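Local coordinates for protein putative branched-chain amino acid aminotransferase IlvE (Streptococcus mutans, PDB 4DQN) that probably catalyses reversible, pyridoxal-phosphate-dependent amino-group exchange between branched-chain amino acids and 2-oxoglutarate, the last step in making isoleucine and leucine, at residues 255-266 / 317-328; 217-225 / 271-279. All coordinates share one frame; numbering follows the deposited sequence.

Contact 1 (255-266 / 317-328)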
loop_
_atom_site.group_PDB
_atom_site.type_symbol
_atom_site.label_atom_id
_atom_site.label_comp_id
_atom_site.label_asym_id
_atom_site.label_seq_id
_atom_site.Cartn_x
_atom_site.Cartn_y
_atom_site.Cartn_z
ATOM N N SER A 255 9.579 15.190 -19.638
ATOM C CA SER A 255 10.029 15.165 -21.032
ATOM C C SER A 255 9.149 16.029 -21.944
ATOM O O SER A 255 9.661 16.745 -22.811
ATOM C CB SER A 255 10.062 13.720 -21.531
ATOM O OG SER A 255 10.974 12.959 -20.751
ATOM N N LEU A 256 7.833 15.960 -21.743
ATOM C CA LEU A 256 6.880 16.737 -22.536
ATOM C C LEU A 256 6.995 18.225 -22.225
ATOM O O LEU A 256 6.964 19.060 -23.136
ATOM C CB LEU A 256 5.443 16.246 -22.307
ATOM C CG LEU A 256 5.128 14.913 -23.001
ATOM C CD1 LEU A 256 3.718 14.440 -22.717
ATOM C CD2 LEU A 256 5.354 15.030 -24.517
ATOM N N LEU A 257 7.131 18.543 -20.942
ATOM C CA LEU A 257 7.424 19.905 -20.492
ATOM C C LEU A 257 8.632 20.458 -21.237
ATOM O O LEU A 257 8.621 21.591 -21.746
ATOM C CB LEU A 257 7.767 19.865 -19.006
ATOM C CG LEU A 257 6.949 20.597 -17.938
ATOM C CD1 LEU A 257 5.650 21.166 -18.459
ATOM C CD2 LEU A 257 6.704 19.667 -16.755
ATOM N N TYR A 258 9.681 19.645 -21.268
ATOM C CA TYR A 258 10.943 20.013 -21.887
ATOM C C TYR A 258 10.766 20.227 -23.386
ATOM O O TYR A 258 11.157 21.265 -23.913
ATOM C CB TYR A 258 11.975 18.918 -21.619
ATOM C CG TYR A 258 13.376 19.241 -22.070
ATOM C CD1 TYR A 258 13.744 19.143 -23.408
ATOM C CD2 TYR A 258 14.342 19.614 -21.155
ATOM C CE1 TYR A 258 15.029 19.434 -23.817
ATOM C CE2 TYR A 258 15.632 19.907 -21.555
ATOM C CZ TYR A 258 15.970 19.810 -22.884
ATOM O OH TYR A 258 17.261 20.088 -23.279
ATOM N N LEU A 259 10.171 19.253 -24.072
ATOM C CA LEU A 259 10.038 19.338 -25.530
ATOM C C LEU A 259 9.097 20.462 -25.950
ATOM O O LEU A 259 9.383 21.183 -26.903
ATOM C CB LEU A 259 9.584 18.003 -26.126
ATOM C CG LEU A 259 10.542 16.834 -25.878
ATOM C CD1 LEU A 259 9.975 15.533 -26.416
ATOM C CD2 LEU A 259 11.912 17.132 -26.500
ATOM N N ALA A 260 7.989 20.627 -25.234
ATOM C CA ALA A 260 7.060 21.723 -25.518
ATOM C C ALA A 260 7.785 23.069 -25.576
ATOM O O ALA A 260 7.570 23.870 -26.495
ATOM C CB ALA A 260 5.940 21.759 -24.477
ATOM N N GLU A 261 8.646 23.316 -24.594
ATOM C CA GLU A 261 9.415 24.556 -24.554
ATOM C C GLU A 261 10.516 24.576 -25.610
ATOM O O GLU A 261 10.556 25.470 -26.460
ATOM C CB GLU A 261 10.035 24.778 -23.163
ATOM C CG GLU A 261 10.849 26.084 -23.047
ATOM C CD GLU A 261 11.438 26.310 -21.664
ATOM O OE1 GLU A 261 11.042 25.599 -20.711
ATOM O OE2 GLU A 261 12.300 27.203 -21.524
ATOM N N HIS A 262 11.411 23.592 -25.560
ATOM C CA HIS A 262 12.664 23.683 -26.320
ATOM C C HIS A 262 12.556 23.282 -27.793
ATOM O O HIS A 262 13.464 23.557 -28.585
ATOM C CB HIS A 262 13.780 22.910 -25.603
ATOM C CG HIS A 262 14.089 23.442 -24.236
ATOM N ND1 HIS A 262 14.597 24.708 -24.031
ATOM C CD2 HIS A 262 13.940 22.894 -23.004
ATOM C CE1 HIS A 262 14.757 24.912 -22.735
ATOM N NE2 HIS A 262 14.365 23.828 -22.090
ATOM N N ARG A 263 11.457 22.633 -28.164
ATOM C CA ARG A 263 11.245 22.252 -29.559
ATOM C C ARG A 263 10.118 23.069 -30.172
ATOM O O ARG A 263 10.136 23.380 -31.370
ATOM C CB ARG A 263 10.901 20.762 -29.669
ATOM C CG ARG A 263 11.977 19.818 -29.163
ATOM C CD ARG A 263 13.182 19.895 -30.058
ATOM N NE ARG A 263 13.846 18.600 -30.184
ATOM C CZ ARG A 263 14.829 18.239 -29.385
ATOM N NH1 ARG A 263 15.204 19.090 -28.464
ATOM N NH2 ARG A 263 15.443 17.079 -29.502
ATOM N N PHE A 264 9.122 23.408 -29.361
ATOM C CA PHE A 264 7.931 24.048 -29.919
ATOM C C PHE A 264 7.721 25.497 -29.484
ATOM O O PHE A 264 6.781 26.154 -29.934
ATOM C CB PHE A 264 6.697 23.190 -29.650
ATOM C CG PHE A 264 6.751 21.848 -30.326
ATOM C CD1 PHE A 264 7.154 20.719 -29.626
ATOM C CD2 PHE A 264 6.421 21.723 -31.672
ATOM C CE1 PHE A 264 7.217 19.475 -30.255
ATOM C CE2 PHE A 264 6.482 20.491 -32.308
ATOM C CZ PHE A 264 6.878 19.364 -31.595
ATOM N N GLY A 265 8.607 25.998 -28.629
ATOM C CA GLY A 265 8.548 27.390 -28.206
ATOM C C GLY A 265 7.323 27.725 -27.369
ATOM O O GLY A 265 6.898 28.890 -27.320
ATOM N N MET A 266 6.759 26.707 -26.709
ATOM C CA MET A 266 5.576 26.889 -25.874
ATOM C C MET A 266 5.972 27.188 -24.444
ATOM O O MET A 266 7.016 26.741 -23.959
ATOM C CB MET A 266 4.697 25.631 -25.879
ATOM C CG MET A 266 4.202 25.195 -27.247
ATOM S SD MET A 266 3.485 23.533 -27.213
ATOM C CE MET A 266 1.930 23.829 -26.370
ATOM N N VAL A 317 -1.732 19.727 -31.507
ATOM C CA VAL A 317 -0.599 19.958 -30.614
ATOM C C VAL A 317 -0.222 18.645 -29.935
ATOM O O VAL A 317 0.966 18.318 -29.812
ATOM C CB VAL A 317 -0.904 21.061 -29.562
ATOM C CG1 VAL A 317 0.258 21.213 -28.572
ATOM C CG2 VAL A 317 -1.201 22.392 -30.250
ATOM N N THR A 318 -1.235 17.890 -29.513
ATOM C CA THR A 318 -1.015 16.550 -28.969
ATOM C C THR A 318 -0.270 15.699 -30.000
ATOM O O THR A 318 0.719 15.041 -29.680
ATOM C CB THR A 318 -2.341 15.854 -28.575
ATOM O OG1 THR A 318 -2.979 16.594 -27.523
ATOM C CG2 THR A 318 -2.083 14.429 -28.081
ATOM N N HIS A 319 -0.735 15.733 -31.245
ATOM C CA HIS A 319 -0.078 14.987 -32.319
ATOM C C HIS A 319 1.393 15.352 -32.454
ATOM O O HIS A 319 2.246 14.481 -32.616
ATOM C CB HIS A 319 -0.778 15.250 -33.652
ATOM C CG HIS A 319 -1.752 14.187 -34.050
ATOM N ND1 HIS A 319 -3.113 14.405 -34.117
ATOM C CD2 HIS A 319 -1.559 12.903 -34.432
ATOM C CE1 HIS A 319 -3.716 13.294 -34.504
ATOM N NE2 HIS A 319 -2.797 12.367 -34.699
ATOM N N LYS A 320 1.683 16.647 -32.391
ATOM C CA LYS A 320 3.042 17.154 -32.585
ATOM C C LYS A 320 3.970 16.737 -31.457
ATOM O O LYS A 320 5.130 16.399 -31.685
ATOM C CB LYS A 320 3.027 18.685 -32.693
ATOM C CG LYS A 320 2.807 19.208 -34.106
ATOM C CD LYS A 320 2.267 20.634 -34.080
ATOM C CE LYS A 320 2.986 21.489 -33.042
ATOM N NZ LYS A 320 2.297 22.808 -32.810
ATOM N N LEU A 321 3.461 16.790 -30.233
ATOM C CA LEU A 321 4.234 16.383 -29.065
ATOM C C LEU A 321 4.485 14.884 -29.090
ATOM O O LEU A 321 5.589 14.432 -28.771
ATOM C CB LEU A 321 3.499 16.770 -27.774
ATOM C CG LEU A 321 3.392 18.274 -27.504
ATOM C CD1 LEU A 321 2.404 18.561 -26.369
ATOM C CD2 LEU A 321 4.742 18.828 -27.160
ATOM N N TYR A 322 3.457 14.119 -29.455
ATOM C CA TYR A 322 3.573 12.660 -29.542
ATOM C C TYR A 322 4.622 12.247 -30.570
ATOM O O TYR A 322 5.497 11.419 -30.283
ATOM C CB TYR A 322 2.223 12.033 -29.903
ATOM C CG TYR A 322 2.239 10.511 -30.029
ATOM C CD1 TYR A 322 1.997 9.694 -28.922
ATOM C CD2 TYR A 322 2.482 9.891 -31.257
ATOM C CE1 TYR A 322 2.003 8.301 -29.037
ATOM C CE2 TYR A 322 2.496 8.506 -31.379
ATOM C CZ TYR A 322 2.254 7.715 -30.264
ATOM O OH TYR A 322 2.261 6.335 -30.377
ATOM N N ASP A 323 4.523 12.815 -31.773
ATOM C CA ASP A 323 5.476 12.518 -32.843
ATOM C C ASP A 323 6.916 12.818 -32.420
ATOM O O ASP A 323 7.826 12.013 -32.655
ATOM C CB ASP A 323 5.117 13.295 -34.123
ATOM C CG ASP A 323 3.880 12.745 -34.807
ATOM O OD1 ASP A 323 3.439 11.636 -34.425
ATOM O OD2 ASP A 323 3.354 13.403 -35.735
ATOM N N GLU A 324 7.119 13.959 -31.768
ATOM C CA GLU A 324 8.461 14.378 -31.362
ATOM C C GLU A 324 9.016 13.527 -30.219
ATOM O O GLU A 324 10.189 13.152 -30.233
ATOM C CB GLU A 324 8.463 15.865 -30.982
ATOM C CG GLU A 324 9.849 16.460 -30.740
ATOM C CD GLU A 324 10.554 16.892 -32.020
ATOM O OE1 GLU A 324 10.010 16.684 -33.130
ATOM O OE2 GLU A 324 11.666 17.451 -31.916
ATOM N N LEU A 325 8.189 13.219 -29.225
ATOM C CA LEU A 325 8.665 12.401 -28.104
ATOM C C LEU A 325 9.003 10.977 -28.540
ATOM O O LEU A 325 10.090 10.479 -28.236
ATOM C CB LEU A 325 7.640 12.366 -26.965
ATOM C CG LEU A 325 7.975 11.451 -25.778
ATOM C CD1 LEU A 325 9.224 11.937 -25.058
ATOM C CD2 LEU A 325 6.787 11.347 -24.805
ATOM N N THR A 326 8.082 10.326 -29.251
ATOM C CA THR A 326 8.319 8.960 -29.713
ATOM C C THR A 326 9.459 8.918 -30.738
ATOM O O THR A 326 10.255 7.973 -30.754
ATOM C CB THR A 326 7.044 8.293 -30.288
ATOM O OG1 THR A 326 6.521 9.080 -31.366
ATOM C CG2 THR A 326 5.981 8.155 -29.214
ATOM N N GLY A 327 9.565 9.949 -31.574
ATOM C CA GLY A 327 10.677 10.021 -32.516
ATOM C C GLY A 327 12.015 9.976 -31.795
ATOM O O GLY A 327 12.944 9.270 -32.198
ATOM N N ILE A 328 12.108 10.732 -30.712
ATOM C CA ILE A 328 13.318 10.765 -29.909
ATOM C C ILE A 328 13.576 9.411 -29.262
ATOM O O ILE A 328 14.704 8.908 -29.281
ATOM C CB ILE A 328 13.212 11.846 -28.822
ATOM C CG1 ILE A 328 13.300 13.231 -29.466
ATOM C CG2 ILE A 328 14.321 11.686 -27.770
ATOM C CD1 ILE A 328 12.781 14.339 -28.571
#

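Contact 2 (217-225 / 271-279)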
loop_
_atom_site.group_PDB
_atom_site.type_symbol
_atom_site.label_atom_id
_atom_site.label_comp_id
_atom_site.label_asym_id
_atom_site.label_seq_id
_atom_site.Cartn_x
_atom_site.Cartn_y
_atom_site.Cartn_z
ATOM N N ALA A 217 -7.420 16.958 -0.439
ATOM C CA ALA A 217 -7.827 17.945 0.562
ATOM C C ALA A 217 -9.148 18.614 0.201
ATOM O O ALA A 217 -10.107 18.581 0.979
ATOM C CB ALA A 217 -6.742 19.001 0.745
ATOM N N THR A 218 -9.191 19.228 -0.979
ATOM C CA THR A 218 -10.322 20.081 -1.343
ATOM C C THR A 218 -11.171 19.579 -2.521
ATOM O O THR A 218 -12.298 20.043 -2.715
ATOM C CB THR A 218 -9.841 21.516 -1.640
ATOM O OG1 THR A 218 -9.209 21.563 -2.925
ATOM C CG2 THR A 218 -8.835 21.957 -0.590
ATOM N N HIS A 219 -10.631 18.639 -3.300
ATOM C CA HIS A 219 -11.318 18.125 -4.487
ATOM C C HIS A 219 -11.773 19.250 -5.415
ATOM O O HIS A 219 -12.947 19.339 -5.777
ATOM C CB HIS A 219 -12.489 17.207 -4.101
ATOM C CG HIS A 219 -12.063 15.820 -3.733
ATOM N ND1 HIS A 219 -12.362 14.715 -4.506
ATOM C CD2 HIS A 219 -11.337 15.357 -2.685
ATOM C CE1 HIS A 219 -11.843 13.635 -3.948
ATOM N NE2 HIS A 219 -11.213 13.997 -2.844
ATOM N N THR A 220 -10.830 20.110 -5.792
ATOM C CA THR A 220 -11.135 21.205 -6.703
ATOM C C THR A 220 -10.115 21.307 -7.847
ATOM O O THR A 220 -10.331 22.024 -8.830
ATOM C CB THR A 220 -11.203 22.529 -5.939
ATOM O OG1 THR A 220 -11.780 23.536 -6.780
ATOM C CG2 THR A 220 -9.815 22.952 -5.520
ATOM N N LYS A 221 -9.010 20.573 -7.716
ATOM C CA LYS A 221 -7.924 20.620 -8.691
ATOM C C LYS A 221 -7.577 19.206 -9.137
ATOM O O LYS A 221 -7.647 18.261 -8.345
ATOM C CB LYS A 221 -6.691 21.262 -8.062
ATOM C CG LYS A 221 -6.918 22.659 -7.517
ATOM C CD LYS A 221 -5.737 23.113 -6.665
ATOM C CE LYS A 221 -5.498 22.125 -5.531
ATOM N NZ LYS A 221 -4.289 22.442 -4.720
ATOM N N ILE A 222 -7.206 19.060 -10.404
ATOM C CA ILE A 222 -6.859 17.755 -10.955
ATOM C C ILE A 222 -5.497 17.303 -10.451
ATOM O O ILE A 222 -4.544 18.089 -10.406
ATOM C CB ILE A 222 -6.860 17.782 -12.502
ATOM C CG1 ILE A 222 -8.288 17.959 -13.024
ATOM C CG2 ILE A 222 -6.263 16.504 -13.073
ATOM C CD1 ILE A 222 -8.375 18.015 -14.551
ATOM N N GLU A 223 -5.412 16.036 -10.059
ATOM C CA GLU A 223 -4.150 15.452 -9.635
ATOM C C GLU A 223 -3.554 14.620 -10.754
ATOM O O GLU A 223 -2.502 14.955 -11.314
ATOM C CB GLU A 223 -4.372 14.554 -8.425
ATOM C CG GLU A 223 -4.751 15.303 -7.175
ATOM C CD GLU A 223 -3.598 15.473 -6.228
ATOM O OE1 GLU A 223 -3.097 14.451 -5.712
ATOM O OE2 GLU A 223 -3.189 16.630 -6.001
ATOM N N GLU A 224 -4.224 13.516 -11.067
ATOM C CA GLU A 224 -3.735 12.628 -12.112
ATOM C C GLU A 224 -4.821 11.736 -12.721
ATOM O O GLU A 224 -5.939 11.635 -12.192
ATOM C CB GLU A 224 -2.536 11.799 -11.612
ATOM C CG GLU A 224 -2.708 11.139 -10.249
ATOM C CD GLU A 224 -1.393 10.591 -9.710
ATOM O OE1 GLU A 224 -0.417 11.362 -9.606
ATOM O OE2 GLU A 224 -1.327 9.385 -9.401
ATOM N N VAL A 225 -4.463 11.104 -13.840
ATOM C CA VAL A 225 -5.364 10.285 -14.642
ATOM C C VAL A 225 -4.958 8.827 -14.464
ATOM O O VAL A 225 -4.052 8.336 -15.145
ATOM C CB VAL A 225 -5.239 10.668 -16.124
ATOM C CG1 VAL A 225 -6.370 10.059 -16.948
ATOM C CG2 VAL A 225 -5.211 12.194 -16.277
ATOM N N GLY A 271 1.399 23.852 -12.960
ATOM C CA GLY A 271 0.547 24.748 -12.197
ATOM C C GLY A 271 -0.726 24.041 -11.793
ATOM O O GLY A 271 -0.949 22.892 -12.183
ATOM N N ASP A 272 -1.580 24.688 -11.015
ATOM C CA ASP A 272 -2.814 23.996 -10.689
ATOM C C ASP A 272 -3.820 24.071 -11.842
ATOM O O ASP A 272 -3.788 24.993 -12.671
ATOM C CB ASP A 272 -3.389 24.395 -9.323
ATOM C CG ASP A 272 -3.606 25.873 -9.188
ATOM O OD1 ASP A 272 -3.982 26.512 -10.195
ATOM O OD2 ASP A 272 -3.406 26.391 -8.066
ATOM N N VAL A 273 -4.658 23.045 -11.923
ATOM C CA VAL A 273 -5.647 22.911 -12.980
ATOM C C VAL A 273 -6.980 22.717 -12.274
ATOM O O VAL A 273 -7.204 21.679 -11.656
ATOM C CB VAL A 273 -5.345 21.682 -13.869
ATOM C CG1 VAL A 273 -6.460 21.455 -14.892
ATOM C CG2 VAL A 273 -3.989 21.832 -14.568
ATOM N N CYS A 274 -7.851 23.719 -12.329
ATOM C CA CYS A 274 -9.098 23.663 -11.571
ATOM C C CYS A 274 -10.173 22.961 -12.372
ATOM O O CYS A 274 -10.300 23.194 -13.574
ATOM C CB CYS A 274 -9.562 25.065 -11.181
ATOM S SG CYS A 274 -8.312 25.965 -10.243
ATOM N N VAL A 275 -10.950 22.102 -11.711
ATOM C CA VAL A 275 -11.988 21.345 -12.411
ATOM C C VAL A 275 -13.116 22.223 -12.910
ATOM O O VAL A 275 -13.976 21.762 -13.671
ATOM C CB VAL A 275 -12.616 20.234 -11.543
ATOM C CG1 VAL A 275 -11.729 19.029 -11.521
ATOM C CG2 VAL A 275 -12.947 20.737 -10.125
ATOM N N ASP A 276 -13.127 23.476 -12.469
ATOM C CA ASP A 276 -14.194 24.391 -12.858
ATOM C C ASP A 276 -13.792 25.239 -14.054
ATOM O O ASP A 276 -14.589 26.036 -14.550
ATOM C CB ASP A 276 -14.588 25.287 -11.686
ATOM C CG ASP A 276 -15.071 24.495 -10.494
ATOM O OD1 ASP A 276 -16.195 23.944 -10.561
ATOM O OD2 ASP A 276 -14.328 24.423 -9.488
ATOM N N GLU A 277 -12.559 25.050 -14.522
ATOM C CA GLU A 277 -12.019 25.834 -15.637
ATOM C C GLU A 277 -11.584 24.940 -16.804
ATOM O O GLU A 277 -10.596 25.235 -17.466
ATOM C CB GLU A 277 -10.822 26.691 -15.165
ATOM C CG GLU A 277 -9.605 25.854 -14.706
ATOM C CD GLU A 277 -8.378 26.673 -14.333
ATOM O OE1 GLU A 277 -8.517 27.911 -14.136
ATOM O OE2 GLU A 277 -7.277 26.060 -14.230
ATOM N N LEU A 278 -12.311 23.856 -17.066
ATOM C CA LEU A 278 -11.899 22.921 -18.121
ATOM C C LEU A 278 -11.913 23.537 -19.526
ATOM O O LEU A 278 -11.147 23.118 -20.396
ATOM C CB LEU A 278 -12.732 21.635 -18.085
ATOM C CG LEU A 278 -12.580 20.771 -16.831
ATOM C CD1 LEU A 278 -13.426 19.515 -16.923
ATOM C CD2 LEU A 278 -11.130 20.407 -16.607
ATOM N N ASP A 279 -12.760 24.543 -19.741
ATOM C CA ASP A 279 -12.806 25.254 -21.021
ATOM C C ASP A 279 -11.503 26.013 -21.314
ATOM O O ASP A 279 -11.304 26.506 -22.425
ATOM C CB ASP A 279 -13.996 26.217 -21.053
ATOM C CG ASP A 279 -14.307 26.797 -19.683
ATOM O OD1 ASP A 279 -13.576 27.718 -19.247
ATOM O OD2 ASP A 279 -15.280 26.328 -19.038
HETATM O O HOH W 1 -4.071 20.914 -10.248
#

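Contact 1 (255-266 / 317-328)
Glu324 of helix 316-329 reaches past Phe264 to Arg263 of 255-266. Its CG stands anti to the backbone N (chi1 -171°), and a bend at chi2 turns the carboxylate toward the arginine. CB lies at the edge of the Phe264 ring, 3.9 Å from CE1; CG stays beside the same ring atom; OE2 then forms a salt bridge with Arg263 NE at 3.0 Å. The bond is bent (137° at the hydrogen), uses the anti lone pair of OE2 and joins nearly perpendicular carboxylate and guanidinium planes. Leu259 CD2 lies over the centre of one guanidinium face, while Arg263 NH2 makes a weak hydrogen bond to Lys334 O.

Phe264 fits against the side of helix 316-329. Lys320 lays its CE 3.7 Å from ring atom CD2, and Leu321 CD2 approaches CD1 at 3.9 Å. Deeper in, Leu256 CD2 meets Leu325 CD2 at 4.0 Å, the two side chains crossing at about a right angle. Leu259 and Ile328 meet tip to tip, CD2 to CD1 at 3.6 Å, and Met266 CE touches Val317 CG1 at 3.8 Å. The helix segments run at 109° to each other with axes 10.4 Å apart. Phe239 and Ile293 of the mixed sheet continue this apolar layer, touching Leu256.

Chemically, the interface is a leucine-rich helix-helix packing bordered by one ion pair: apolar shape fit joins the helices, and the Phe264 ring lies against the aliphatic part of the acidic side chain whose charge the arginine probably balances.

Contact 2 (217-225 / 271-279)
Val273 O is gripped by two donors from 217-225: Ile222 N gives it a hydrogen bond of 2.9 Å, nearly straight at 163°, and Lys221 CA adds a CA-H...O contact at 3.2 Å. Thr220 O is held in the same way, by a hydrogen bond from Val275 N (2.9 Å) and a CA-H...O contact from Cys274 CA. Together these bonds enclose Lys221 and Cys274 in a single bridge. Beyond it a water takes over, donating to Ile222 O and accepting from Val273 N at 2.8 Å.

Ile222 carries the apolar side. Its CG1 lies 3.9 Å from Val275 CG1, while CD1 extends to Val273 CG1 and, at 4.2 Å, to Leu278 CD2; chi2 near 180° stretches the chain out to these methyls. Phe230, Ile212 and Leu214 of neighbouring strands also touch Ile222. Lys221 CD rests 3.8 Å from Asp272 CB, with the charged ends of the two residues not in contact.

The turn from Cys274 to Glu277 is type I, and Glu277 OE2 accepts from Cys274 N, which meets it from above the carboxylate plane. On the other segment, Asp215 OD1 accepts hydrogen bonds from the N atoms of Thr220 and Lys221.

Main-chain bonds therefore set the register between 220-222 and the loop before strand 281-288, a water extends their polar link, and Ile222, Val273 and Val275 add apolar contacts with neighbouring strands.

Overall arrangement
Both contacts belong to the part of the chain built on the large mixed sheet, with centres 23 Å apart and nearest atoms about 7 Å apart. Contact 1 is mostly buried, joining two helices that pack on that sheet; contact 2 is partly buried, tying a loop to the 217-225 segment, which carries strand 222-225. Strand 267-270 connects them directly, leaving segment 255-266 and leading into 271-279, and it pairs with strand 238-241, which also touches the helices of contact 1. Side chains do nearly all the joining in contact 1, with an ion pair at its margin, whereas contact 2 rests on backbone hydrogen bonds and a water as well as on apolar packing round Ile222.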